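PDB 6SKY: Serine/threonine-protein kinase Tel1 from Chaetomium thermophilum, which probably phosphorylates serine and threonine residues followed by glutamine, using ATP, to activate checkpoint signalling in response to DNA damage. Local coordinates for residues L2756-N2765 against H2777-E2785; R2617-A2628 against I2838-Q2849. All blocks are in the same frame, centred on the assembly; numbering follows the deposited sequence.

Overall arrangement
Both contacts lie in the kinase region, with centres about 14 Å apart, and both are largely buried. Contact 1 joins two loops at the nucleotide and magnesium site. It is held mainly by backbone hydrogen bonds and by one arginine that reads carbonyl and imidazole acceptors. Contact 2, farther from the nucleotide, packs a helix against a second helix and the turn that follows it. Apolar side chains run from its middle to one end; a salt bridge and weak bonds from Q2618 to the backbone of Q2849 lie toward the other, where Q2849 is exposed. Helix 2616-2632 supplies one side of contact 2 and also packs on contact 1, M2622 against L2780. Separately, F2784 meets Y2848.

Contact 1: residues L2756-N2765 against H2777-E2785; sequences LGLGDRHGHN and HIDLGVAFE. With AGS (phosphothiophosphoric acid-adenylate ester), chain C.
This buried loop-to-loop contact pairs the catalytic loop of a PI3K-like kinase, L2756-N2765, with the start of its activation loop, H2777-E2785, beside the bound nucleotide. The first carries the D-R-H-x-x-N sequence and the second D-L-G. Backbone bonds join the two at both ends. F2784 N donates to L2756 O at 2.9 Å, and G2759 N donates to V2782 O at 2.8 Å. At the other end I2778 N reaches N2765 O at 3.0 Å, with an N-H...O angle of 174°. G2757, with positive phi, is the C-prime residue of the Schellman motif that ends the preceding helix.

R2761 ties the middle together. Its chain bends at chi2 and chi3, which brings the guanidinium across to the second loop. R2761 NH1 donates in the guanidinium plane to I2778 O at 2.9 Å. R2761 NH2 donates to H2777 ND1, also at 2.9 Å, but tilted from both planes. L2780 CD2 sits over one face of the guanidinium and also touches both methyls of L2758.

N2765 and D2779 belong to the magnesium site, and the D2779 side chain is about 3 Å from the ion. ND2 of N2765 is turned to its own loop, where it donates to D2760 O at 2.6 Å and more obliquely to D2760 OD2. D2779 OD1 also forms a salt bridge with R2856. The nucleotide borders this end: its O2' donates to H2764 O at 2.8 Å, while I2778 CD1 lies near N7 of the adenine.

Around this pairing, L2756 and L2758 rest on F2626 of helix 2616-2632. V2782 packs on helix 2854-2860 and F2784 on helix 2898-2908, and strands 2766-2769 and 2775-2777 connect the two loops.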
loop_
_atom_site.group_PDB
_atom_site.type_symbol
_atom_site.label_atom_id
_atom_site.label_comp_id
_atom_site.label_asym_id
_atom_site.label_seq_id
_atom_site.Cartn_x
_atom_site.Cartn_y
_atom_site.Cartn_z
ATOM N N LEU A 2756 -15.008 -19.081 -12.118
ATOM C CA LEU A 2756 -15.596 -19.521 -13.376
ATOM C C LEU A 2756 -16.965 -20.154 -13.208
ATOM O O LEU A 2756 -17.440 -20.812 -14.128
ATOM C CB LEU A 2756 -14.669 -20.501 -14.090
ATOM C CG LEU A 2756 -13.294 -19.984 -14.494
ATOM C CD1 LEU A 2756 -12.495 -21.078 -15.138
ATOM C CD2 LEU A 2756 -13.416 -18.815 -15.430
ATOM N N GLY A 2757 -17.609 -19.981 -12.064
ATOM C CA GLY A 2757 -18.969 -20.438 -11.903
ATOM C C GLY A 2757 -19.161 -21.930 -11.919
ATOM O O GLY A 2757 -20.275 -22.393 -12.148
ATOM N N LEU A 2758 -18.112 -22.698 -11.654
ATOM C CA LEU A 2758 -18.173 -24.146 -11.785
ATOM C C LEU A 2758 -19.215 -24.745 -10.853
ATOM O O LEU A 2758 -19.226 -24.472 -9.654
ATOM C CB LEU A 2758 -16.802 -24.736 -11.495
ATOM C CG LEU A 2758 -16.647 -26.248 -11.502
ATOM C CD1 LEU A 2758 -16.905 -26.782 -12.881
ATOM C CD2 LEU A 2758 -15.266 -26.621 -11.034
ATOM N N GLY A 2759 -20.090 -25.570 -11.411
ATOM C CA GLY A 2759 -21.130 -26.208 -10.638
ATOM C C GLY A 2759 -21.161 -27.699 -10.865
ATOM O O GLY A 2759 -20.273 -28.232 -11.527
ATOM N N ASP A 2760 -22.171 -28.377 -10.321
ATOM C CA ASP A 2760 -22.304 -29.833 -10.412
ATOM C C ASP A 2760 -21.209 -30.539 -9.617
ATOM O O ASP A 2760 -20.685 -31.567 -10.032
ATOM C CB ASP A 2760 -22.312 -30.293 -11.870
ATOM C CG ASP A 2760 -22.808 -31.702 -12.038
ATOM O OD1 ASP A 2760 -23.805 -32.070 -11.389
ATOM O OD2 ASP A 2760 -22.210 -32.439 -12.842
ATOM N N ARG A 2761 -20.872 -29.989 -8.457
ATOM C CA ARG A 2761 -19.757 -30.473 -7.648
ATOM C C ARG A 2761 -20.239 -31.453 -6.585
ATOM O O ARG A 2761 -20.034 -31.253 -5.402
ATOM C CB ARG A 2761 -19.027 -29.301 -7.005
ATOM C CG ARG A 2761 -18.334 -28.361 -7.957
ATOM C CD ARG A 2761 -17.223 -29.046 -8.678
ATOM N NE ARG A 2761 -17.630 -29.489 -9.997
ATOM C CZ ARG A 2761 -17.094 -30.515 -10.634
ATOM N NH1 ARG A 2761 -17.522 -30.845 -11.830
ATOM N NH2 ARG A 2761 -16.141 -31.217 -10.067
ATOM N N HIS A 2762 -20.882 -32.529 -7.016
ATOM C CA HIS A 2762 -21.313 -33.544 -6.075
ATOM C C HIS A 2762 -20.207 -34.577 -5.893
ATOM O O HIS A 2762 -19.105 -34.440 -6.414
ATOM C CB HIS A 2762 -22.626 -34.178 -6.519
ATOM C CG HIS A 2762 -22.600 -34.735 -7.904
ATOM N ND1 HIS A 2762 -22.312 -36.053 -8.172
ATOM C CD2 HIS A 2762 -22.850 -34.158 -9.100
ATOM C CE1 HIS A 2762 -22.368 -36.260 -9.473
ATOM N NE2 HIS A 2762 -22.692 -35.126 -10.059
ATOM N N GLY A 2763 -20.494 -35.621 -5.135
ATOM C CA GLY A 2763 -19.445 -36.532 -4.732
ATOM C C GLY A 2763 -18.940 -37.470 -5.794
ATOM O O GLY A 2763 -17.937 -38.142 -5.566
ATOM N N HIS A 2764 -19.603 -37.554 -6.936
ATOM C CA HIS A 2764 -19.167 -38.431 -8.009
ATOM C C HIS A 2764 -18.306 -37.723 -9.030
ATOM O O HIS A 2764 -17.807 -38.372 -9.949
ATOM C CB HIS A 2764 -20.369 -39.053 -8.702
ATOM C CG HIS A 2764 -20.972 -40.192 -7.948
ATOM N ND1 HIS A 2764 -22.332 -40.359 -7.817
ATOM C CD2 HIS A 2764 -20.399 -41.224 -7.285
ATOM C CE1 HIS A 2764 -22.571 -41.443 -7.104
ATOM N NE2 HIS A 2764 -21.414 -41.987 -6.770
ATOM N N ASN A 2765 -18.130 -36.415 -8.894
ATOM C CA ASN A 2765 -17.278 -35.627 -9.761
ATOM C C ASN A 2765 -15.960 -35.272 -9.113
ATOM O O ASN A 2765 -15.159 -34.566 -9.721
ATOM C CB ASN A 2765 -17.990 -34.344 -10.171
ATOM C CG ASN A 2765 -19.025 -34.567 -11.226
ATOM O OD1 ASN A 2765 -18.937 -35.502 -12.001
ATOM N ND2 ASN A 2765 -20.014 -33.703 -11.268
ATOM N N HIS A 2777 -10.946 -32.920 -9.968
ATOM C CA HIS A 2777 -12.300 -32.574 -10.355
ATOM C C HIS A 2777 -12.495 -32.906 -11.823
ATOM O O HIS A 2777 -11.695 -32.505 -12.669
ATOM C CB HIS A 2777 -12.582 -31.102 -10.082
ATOM C CG HIS A 2777 -12.867 -30.808 -8.645
ATOM N ND1 HIS A 2777 -14.086 -30.346 -8.208
ATOM C CD2 HIS A 2777 -12.097 -30.930 -7.543
ATOM C CE1 HIS A 2777 -14.052 -30.190 -6.901
ATOM N NE2 HIS A 2777 -12.856 -30.537 -6.473
ATOM N N ILE A 2778 -13.538 -33.672 -12.110
ATOM C CA ILE A 2778 -13.862 -34.111 -13.451
ATOM C C ILE A 2778 -15.246 -33.576 -13.782
ATOM O O ILE A 2778 -15.915 -32.991 -12.939
ATOM C CB ILE A 2778 -13.808 -35.641 -13.580
ATOM C CG1 ILE A 2778 -14.821 -36.284 -12.653
ATOM C CG2 ILE A 2778 -12.452 -36.146 -13.205
ATOM C CD1 ILE A 2778 -14.766 -37.741 -12.648
ATOM N N ASP A 2779 -15.662 -33.759 -15.033
ATOM C CA ASP A 2779 -17.023 -33.436 -15.459
ATOM C C ASP A 2779 -17.303 -31.942 -15.277
ATOM O O ASP A 2779 -18.222 -31.528 -14.579
ATOM C CB ASP A 2779 -18.015 -34.312 -14.684
ATOM C CG ASP A 2779 -19.415 -34.322 -15.270
ATOM O OD1 ASP A 2779 -19.979 -33.246 -15.559
ATOM O OD2 ASP A 2779 -19.975 -35.431 -15.406
ATOM N N LEU A 2780 -16.485 -31.129 -15.940
ATOM C CA LEU A 2780 -16.433 -29.693 -15.702
ATOM C C LEU A 2780 -17.305 -28.902 -16.667
ATOM O O LEU A 2780 -16.984 -27.760 -16.990
ATOM C CB LEU A 2780 -14.990 -29.200 -15.785
ATOM C CG LEU A 2780 -13.968 -29.749 -14.799
ATOM C CD1 LEU A 2780 -12.617 -29.209 -15.133
ATOM C CD2 LEU A 2780 -14.328 -29.375 -13.398
ATOM N N GLY A 2781 -18.413 -29.469 -17.119
ATOM C CA GLY A 2781 -19.175 -28.850 -18.182
ATOM C C GLY A 2781 -20.209 -27.828 -17.767
ATOM O O GLY A 2781 -20.600 -26.986 -18.576
ATOM N N VAL A 2782 -20.676 -27.894 -16.523
ATOM C CA VAL A 2782 -21.656 -26.939 -16.003
ATOM C C VAL A 2782 -20.855 -25.812 -15.362
ATOM O O VAL A 2782 -20.478 -25.875 -14.201
ATOM C CB VAL A 2782 -22.622 -27.594 -15.021
ATOM C CG1 VAL A 2782 -23.557 -26.580 -14.449
ATOM C CG2 VAL A 2782 -23.394 -28.681 -15.702
ATOM N N ALA A 2783 -20.579 -24.772 -16.133
ATOM C CA ALA A 2783 -19.792 -23.651 -15.663
ATOM C C ALA A 2783 -20.575 -22.372 -15.881
ATOM O O ALA A 2783 -21.721 -22.396 -16.322
ATOM C CB ALA A 2783 -18.438 -23.590 -16.371
ATOM N N PHE A 2784 -19.948 -21.246 -15.558
ATOM C CA PHE A 2784 -20.524 -19.921 -15.775
ATOM C C PHE A 2784 -21.925 -19.812 -15.190
ATOM O O PHE A 2784 -22.840 -19.267 -15.804
ATOM C CB PHE A 2784 -20.514 -19.564 -17.254
ATOM C CG PHE A 2784 -19.154 -19.563 -17.842
ATOM C CD1 PHE A 2784 -18.223 -18.643 -17.437
ATOM C CD2 PHE A 2784 -18.791 -20.500 -18.776
ATOM C CE1 PHE A 2784 -16.966 -18.647 -17.961
ATOM C CE2 PHE A 2784 -17.536 -20.507 -19.302
ATOM C CZ PHE A 2784 -16.621 -19.582 -18.895
ATOM N N GLU A 2785 -22.084 -20.346 -13.987
ATOM C CA GLU A 2785 -23.289 -20.225 -13.175
ATOM C C GLU A 2785 -24.499 -20.901 -13.798
ATOM O O GLU A 2785 -25.630 -20.592 -13.432
ATOM C CB GLU A 2785 -23.612 -18.764 -12.877
ATOM C CG GLU A 2785 -22.428 -17.921 -12.488
ATOM C CD GLU A 2785 -22.141 -17.966 -11.016
ATOM O OE1 GLU A 2785 -22.412 -19.006 -10.392
ATOM O OE2 GLU A 2785 -21.651 -16.954 -10.476
HETATM P PG AGS C . -24.390 -39.917 -12.542
HETATM S S1G AGS C . -24.403 -39.051 -10.797
HETATM O O2G AGS C . -23.863 -38.940 -13.625
HETATM O O3G AGS C . -25.830 -40.363 -12.914
HETATM P PB AGS C . -21.920 -40.995 -12.539
HETATM O O1B AGS C . -21.544 -39.695 -11.955
HETATM O O2B AGS C . -21.381 -42.221 -11.807
HETATM O O3B AGS C . -23.479 -41.172 -12.533
HETATM P PA AGS C . -20.415 -42.216 -14.474
HETATM O O1A AGS C . -21.165 -43.333 -15.057
HETATM O O2A AGS C . -19.394 -41.574 -15.412
HETATM O O3A AGS C . -21.381 -41.059 -14.016
HETATM O "O5'" AGS C . -19.721 -42.756 -13.178
HETATM C "C5'" AGS C . -18.723 -43.777 -13.308
HETATM C "C4'" AGS C . -17.962 -43.909 -12.018
HETATM O "O4'" AGS C . -16.557 -43.734 -12.276
HETATM C "C3'" AGS C . -18.310 -42.890 -10.941
HETATM O "O3'" AGS C . -18.138 -43.441 -9.642
HETATM C "C2'" AGS C . -17.326 -41.756 -11.215
HETATM O "O2'" AGS C . -16.987 -41.074 -10.017
HETATM C "C1'" AGS C . -16.105 -42.500 -11.754
HETATM N N9 AGS C . -15.417 -41.783 -12.817
HETATM C C8 AGS C . -15.988 -41.038 -13.810
HETATM N N7 AGS C . -15.127 -40.506 -14.640
HETATM C C5 AGS C . -13.903 -40.935 -14.159
HETATM C C6 AGS C . -12.585 -40.712 -14.594
HETATM N N6 AGS C . -12.270 -39.973 -15.658
HETATM N N1 AGS C . -11.590 -41.284 -13.890
HETATM C C2 AGS C . -11.898 -42.025 -12.824
HETATM N N3 AGS C . -13.100 -42.304 -12.320
HETATM C C4 AGS C . -14.066 -41.723 -13.037
#

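Contact 2: residues R2617-A2628 against I2838-Q2849; sequences RQDAIMEQVFAA and ILDSLRHDTLYQ. Unlike the reference sequence in segment 2838-2849: L2847 (reference Phe). Residues 2848, 2849 of segment 2838-2849 come from a tag, linker or insertion.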
loop_
_atom_site.group_PDB
_atom_site.type_symbol
_atom_site.label_atom_id
_atom_site.label_comp_id
_atom_site.label_asym_id
_atom_site.label_seq_id
_atom_site.Cartn_x
_atom_site.Cartn_y
_atom_site.Cartn_z
ATOM N N ARG A 2617 -18.045 -32.344 -25.628
ATOM C CA ARG A 2617 -17.308 -31.184 -26.101
ATOM C C ARG A 2617 -17.364 -30.048 -25.092
ATOM O O ARG A 2617 -16.396 -29.297 -24.956
ATOM C CB ARG A 2617 -17.832 -30.734 -27.456
ATOM C CG ARG A 2617 -16.797 -30.022 -28.270
ATOM C CD ARG A 2617 -17.423 -29.238 -29.384
ATOM N NE ARG A 2617 -16.406 -28.633 -30.233
ATOM C CZ ARG A 2617 -15.983 -27.382 -30.118
ATOM N NH1 ARG A 2617 -15.053 -26.923 -30.936
ATOM N NH2 ARG A 2617 -16.490 -26.590 -29.193
ATOM N N GLN A 2618 -18.466 -29.922 -24.357
ATOM C CA GLN A 2618 -18.511 -28.989 -23.240
ATOM C C GLN A 2618 -17.436 -29.315 -22.214
ATOM O O GLN A 2618 -16.690 -28.434 -21.773
ATOM C CB GLN A 2618 -19.889 -29.026 -22.588
ATOM C CG GLN A 2618 -21.020 -28.634 -23.500
ATOM C CD GLN A 2618 -20.922 -27.201 -23.947
ATOM O OE1 GLN A 2618 -20.689 -26.920 -25.116
ATOM N NE2 GLN A 2618 -21.097 -26.283 -23.014
ATOM N N ASP A 2619 -17.345 -30.588 -21.826
ATOM C CA ASP A 2619 -16.363 -31.005 -20.837
ATOM C C ASP A 2619 -14.945 -30.784 -21.332
ATOM O O ASP A 2619 -14.075 -30.378 -20.559
ATOM C CB ASP A 2619 -16.573 -32.469 -20.478
ATOM C CG ASP A 2619 -17.839 -32.700 -19.683
ATOM O OD1 ASP A 2619 -18.671 -31.778 -19.605
ATOM O OD2 ASP A 2619 -18.002 -33.804 -19.129
ATOM N N ALA A 2620 -14.692 -31.031 -22.617
ATOM C CA ALA A 2620 -13.344 -30.870 -23.152
ATOM C C ALA A 2620 -12.948 -29.404 -23.240
ATOM O O ALA A 2620 -11.822 -29.033 -22.884
ATOM C CB ALA A 2620 -13.251 -31.528 -24.520
ATOM N N ILE A 2621 -13.861 -28.554 -23.707
ATOM C CA ILE A 2621 -13.603 -27.121 -23.745
ATOM C C ILE A 2621 -13.323 -26.588 -22.350
ATOM O O ILE A 2621 -12.385 -25.810 -22.141
ATOM C CB ILE A 2621 -14.791 -26.393 -24.395
ATOM C CG1 ILE A 2621 -14.869 -26.703 -25.880
ATOM C CG2 ILE A 2621 -14.658 -24.928 -24.211
ATOM C CD1 ILE A 2621 -13.779 -26.083 -26.657
ATOM N N MET A 2622 -14.122 -26.991 -21.368
ATOM C CA MET A 2622 -13.912 -26.451 -20.035
ATOM C C MET A 2622 -12.660 -27.013 -19.383
ATOM O O MET A 2622 -11.998 -26.303 -18.623
ATOM C CB MET A 2622 -15.132 -26.698 -19.166
ATOM C CG MET A 2622 -16.296 -25.813 -19.526
ATOM S SD MET A 2622 -15.778 -24.151 -19.997
ATOM C CE MET A 2622 -15.236 -23.493 -18.431
ATOM N N GLU A 2623 -12.304 -28.262 -19.662
ATOM C CA GLU A 2623 -11.032 -28.776 -19.177
ATOM C C GLU A 2623 -9.872 -27.972 -19.743
ATOM O O GLU A 2623 -8.911 -27.666 -19.028
ATOM C CB GLU A 2623 -10.907 -30.254 -19.532
ATOM C CG GLU A 2623 -9.603 -30.894 -19.118
ATOM C CD GLU A 2623 -9.399 -30.892 -17.626
ATOM O OE1 GLU A 2623 -10.377 -31.114 -16.895
ATOM O OE2 GLU A 2623 -8.265 -30.660 -17.177
ATOM N N GLN A 2624 -9.965 -27.579 -21.013
ATOM C CA GLN A 2624 -8.912 -26.761 -21.611
ATOM C C GLN A 2624 -8.839 -25.377 -20.977
ATOM O O GLN A 2624 -7.745 -24.858 -20.723
ATOM C CB GLN A 2624 -9.149 -26.649 -23.108
ATOM C CG GLN A 2624 -8.153 -25.802 -23.827
ATOM C CD GLN A 2624 -8.687 -25.309 -25.140
ATOM O OE1 GLN A 2624 -7.946 -24.801 -25.975
ATOM N NE2 GLN A 2624 -9.987 -25.448 -25.329
ATOM N N VAL A 2625 -9.992 -24.770 -20.704
ATOM C CA VAL A 2625 -10.017 -23.447 -20.080
ATOM C C VAL A 2625 -9.409 -23.496 -18.683
ATOM O O VAL A 2625 -8.608 -22.631 -18.299
ATOM C CB VAL A 2625 -11.454 -22.908 -20.050
ATOM C CG1 VAL A 2625 -11.589 -21.819 -19.027
ATOM C CG2 VAL A 2625 -11.838 -22.397 -21.409
ATOM N N PHE A 2626 -9.786 -24.507 -17.900
ATOM C CA PHE A 2626 -9.246 -24.648 -16.555
ATOM C C PHE A 2626 -7.747 -24.897 -16.577
ATOM O O PHE A 2626 -7.012 -24.366 -15.738
ATOM C CB PHE A 2626 -9.966 -25.771 -15.823
ATOM C CG PHE A 2626 -11.214 -25.334 -15.123
ATOM C CD1 PHE A 2626 -12.408 -25.241 -15.799
ATOM C CD2 PHE A 2626 -11.193 -25.023 -13.782
ATOM C CE1 PHE A 2626 -13.551 -24.846 -15.159
ATOM C CE2 PHE A 2626 -12.336 -24.626 -13.138
ATOM C CZ PHE A 2626 -13.514 -24.534 -13.829
ATOM N N ALA A 2627 -7.266 -25.692 -17.531
ATOM C CA ALA A 2627 -5.830 -25.912 -17.627
ATOM C C ALA A 2627 -5.091 -24.626 -17.975
ATOM O O ALA A 2627 -3.998 -24.373 -17.459
ATOM C CB ALA A 2627 -5.540 -26.998 -18.653
ATOM N N ALA A 2628 -5.676 -23.788 -18.831
ATOM C CA ALA A 2628 -5.019 -22.532 -19.183
ATOM C C ALA A 2628 -4.939 -21.580 -17.994
ATOM O O ALA A 2628 -3.900 -20.948 -17.761
ATOM C CB ALA A 2628 -5.746 -21.877 -20.349
ATOM N N ILE A 2838 -8.546 -15.492 -22.522
ATOM C CA ILE A 2838 -8.976 -16.882 -22.653
ATOM C C ILE A 2838 -10.478 -16.961 -22.904
ATOM O O ILE A 2838 -10.941 -17.671 -23.805
ATOM C CB ILE A 2838 -8.569 -17.685 -21.407
ATOM C CG1 ILE A 2838 -7.056 -17.742 -21.289
ATOM C CG2 ILE A 2838 -9.120 -19.076 -21.472
ATOM C CD1 ILE A 2838 -6.590 -18.324 -20.005
ATOM N N LEU A 2839 -11.266 -16.226 -22.123
ATOM C CA LEU A 2839 -12.708 -16.281 -22.328
ATOM C C LEU A 2839 -13.119 -15.644 -23.648
ATOM O O LEU A 2839 -14.124 -16.045 -24.242
ATOM C CB LEU A 2839 -13.436 -15.611 -21.171
ATOM C CG LEU A 2839 -13.196 -16.172 -19.775
ATOM C CD1 LEU A 2839 -14.131 -15.514 -18.811
ATOM C CD2 LEU A 2839 -13.384 -17.661 -19.752
ATOM N N ASP A 2840 -12.361 -14.664 -24.133
ATOM C CA ASP A 2840 -12.646 -14.092 -25.441
ATOM C C ASP A 2840 -12.381 -15.097 -26.546
ATOM O O ASP A 2840 -13.163 -15.204 -27.492
ATOM C CB ASP A 2840 -11.819 -12.832 -25.659
ATOM C CG ASP A 2840 -12.432 -11.617 -25.004
ATOM O OD1 ASP A 2840 -13.598 -11.704 -24.572
ATOM O OD2 ASP A 2840 -11.751 -10.573 -24.922
ATOM N N SER A 2841 -11.275 -15.832 -26.457
ATOM C CA SER A 2841 -11.068 -16.932 -27.388
ATOM C C SER A 2841 -12.218 -17.916 -27.328
ATOM O O SER A 2841 -12.579 -18.519 -28.340
ATOM C CB SER A 2841 -9.762 -17.650 -27.084
ATOM O OG SER A 2841 -9.960 -18.626 -26.082
ATOM N N LEU A 2842 -12.794 -18.103 -26.147
ATOM C CA LEU A 2842 -13.988 -18.934 -26.031
ATOM C C LEU A 2842 -15.193 -18.301 -26.709
ATOM O O LEU A 2842 -16.114 -19.010 -27.118
ATOM C CB LEU A 2842 -14.298 -19.183 -24.559
ATOM C CG LEU A 2842 -15.105 -20.420 -24.246
ATOM C CD1 LEU A 2842 -14.376 -21.561 -24.855
ATOM C CD2 LEU A 2842 -15.203 -20.591 -22.766
ATOM N N ARG A 2843 -15.223 -16.973 -26.814
ATOM C CA ARG A 2843 -16.386 -16.291 -27.369
ATOM C C ARG A 2843 -16.504 -16.464 -28.876
ATOM O O ARG A 2843 -17.608 -16.360 -29.416
ATOM C CB ARG A 2843 -16.327 -14.808 -27.022
ATOM C CG ARG A 2843 -17.652 -14.105 -27.078
ATOM C CD ARG A 2843 -17.467 -12.636 -27.397
ATOM N NE ARG A 2843 -16.700 -11.924 -26.386
ATOM C CZ ARG A 2843 -17.243 -11.277 -25.361
ATOM N NH1 ARG A 2843 -16.474 -10.649 -24.485
ATOM N NH2 ARG A 2843 -18.556 -11.258 -25.211
ATOM N N HIS A 2844 -15.397 -16.718 -29.566
ATOM C CA HIS A 2844 -15.384 -16.947 -31.001
ATOM C C HIS A 2844 -15.412 -18.425 -31.343
ATOM O O HIS A 2844 -14.964 -18.815 -32.423
ATOM C CB HIS A 2844 -14.161 -16.285 -31.624
ATOM C CG HIS A 2844 -14.016 -14.846 -31.257
ATOM N ND1 HIS A 2844 -12.842 -14.317 -30.771
ATOM C CD2 HIS A 2844 -14.904 -13.827 -31.288
ATOM C CE1 HIS A 2844 -13.013 -13.033 -30.522
ATOM N NE2 HIS A 2844 -14.254 -12.710 -30.829
ATOM N N ASP A 2845 -15.909 -19.252 -30.438
ATOM C CA ASP A 2845 -16.090 -20.676 -30.677
ATOM C C ASP A 2845 -17.562 -20.896 -30.996
ATOM O O ASP A 2845 -18.423 -20.732 -30.129
ATOM C CB ASP A 2845 -15.648 -21.484 -29.465
ATOM C CG ASP A 2845 -15.415 -22.929 -29.790
ATOM O OD1 ASP A 2845 -15.610 -23.307 -30.958
ATOM O OD2 ASP A 2845 -15.029 -23.688 -28.883
ATOM N N THR A 2846 -17.846 -21.255 -32.247
ATOM C CA THR A 2846 -19.227 -21.353 -32.700
ATOM C C THR A 2846 -19.990 -22.453 -31.974
ATOM O O THR A 2846 -21.212 -22.363 -31.818
ATOM C CB THR A 2846 -19.253 -21.610 -34.204
ATOM O OG1 THR A 2846 -18.223 -20.847 -34.836
ATOM C CG2 THR A 2846 -20.585 -21.206 -34.786
ATOM N N LEU A 2847 -19.292 -23.483 -31.516
ATOM C CA LEU A 2847 -19.916 -24.705 -31.046
ATOM C C LEU A 2847 -20.035 -24.788 -29.537
ATOM O O LEU A 2847 -20.523 -25.798 -29.030
ATOM C CB LEU A 2847 -19.132 -25.910 -31.562
ATOM C CG LEU A 2847 -19.122 -26.101 -33.074
ATOM C CD1 LEU A 2847 -18.129 -27.163 -33.468
ATOM C CD2 LEU A 2847 -20.500 -26.488 -33.525
ATOM N N TYR A 2848 -19.602 -23.770 -28.804
ATOM C CA TYR A 2848 -19.725 -23.770 -27.356
ATOM C C TYR A 2848 -21.065 -23.166 -26.967
ATOM O O TYR A 2848 -21.404 -22.069 -27.411
ATOM C CB TYR A 2848 -18.577 -22.998 -26.707
ATOM C CG TYR A 2848 -18.588 -23.099 -25.208
ATOM C CD1 TYR A 2848 -18.237 -24.275 -24.577
ATOM C CD2 TYR A 2848 -18.964 -22.030 -24.426
ATOM C CE1 TYR A 2848 -18.259 -24.377 -23.220
ATOM C CE2 TYR A 2848 -18.991 -22.126 -23.068
ATOM C CZ TYR A 2848 -18.640 -23.299 -22.470
ATOM O OH TYR A 2848 -18.666 -23.394 -21.106
ATOM N N GLN A 2849 -21.828 -23.886 -26.153
ATOM C CA GLN A 2849 -23.144 -23.436 -25.723
ATOM C C GLN A 2849 -23.031 -22.715 -24.390
ATOM O O GLN A 2849 -22.425 -23.231 -23.451
ATOM C CB GLN A 2849 -24.109 -24.613 -25.587
ATOM C CG GLN A 2849 -23.980 -25.669 -26.658
ATOM C CD GLN A 2849 -24.446 -25.192 -28.013
ATOM O OE1 GLN A 2849 -23.995 -25.685 -29.044
ATOM N NE2 GLN A 2849 -25.361 -24.234 -28.019
#
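R2617 forms a salt bridge with D2845 where helix 2616-2632 meets the turn after helix 2832-2843. The helical segments run nearly antiparallel, at 158°, with axes 11.0 Å apart. By its place after strand 2604-2611, the first helix probably corresponds to the C-helix of protein kinases. R2617 is extended from CG to NE, and its NH2 reaches D2845 OD2 at 3.3 Å in the guanidinium plane. L2847, which differs from the reference sequence, lays CB over one guanidinium face. D2845 OD1 is bonded to S2436.

Q2618 bends at chi2 and holds the backbone of Q2849 by two weak bonds, one through OE1 and one through NE2. Its amide lies 20° from the plane of the Y2848 ring. Both Y2848 and Q2849 come from an insertion. I2621 CG2 touches both L2842 CD1 and Y2848 CD1. M2622 sets its sulfur obliquely beside the Y2848 ring, 4.9 Å from SD to the centroid, a Met-aromatic contact. V2625 crosses L2842 at about a right angle, its CG2 lying 4.1 Å from L2842 CD2. A turn farther on, A2628 CB meets the end of I2838, 3.7 Å from its CD1.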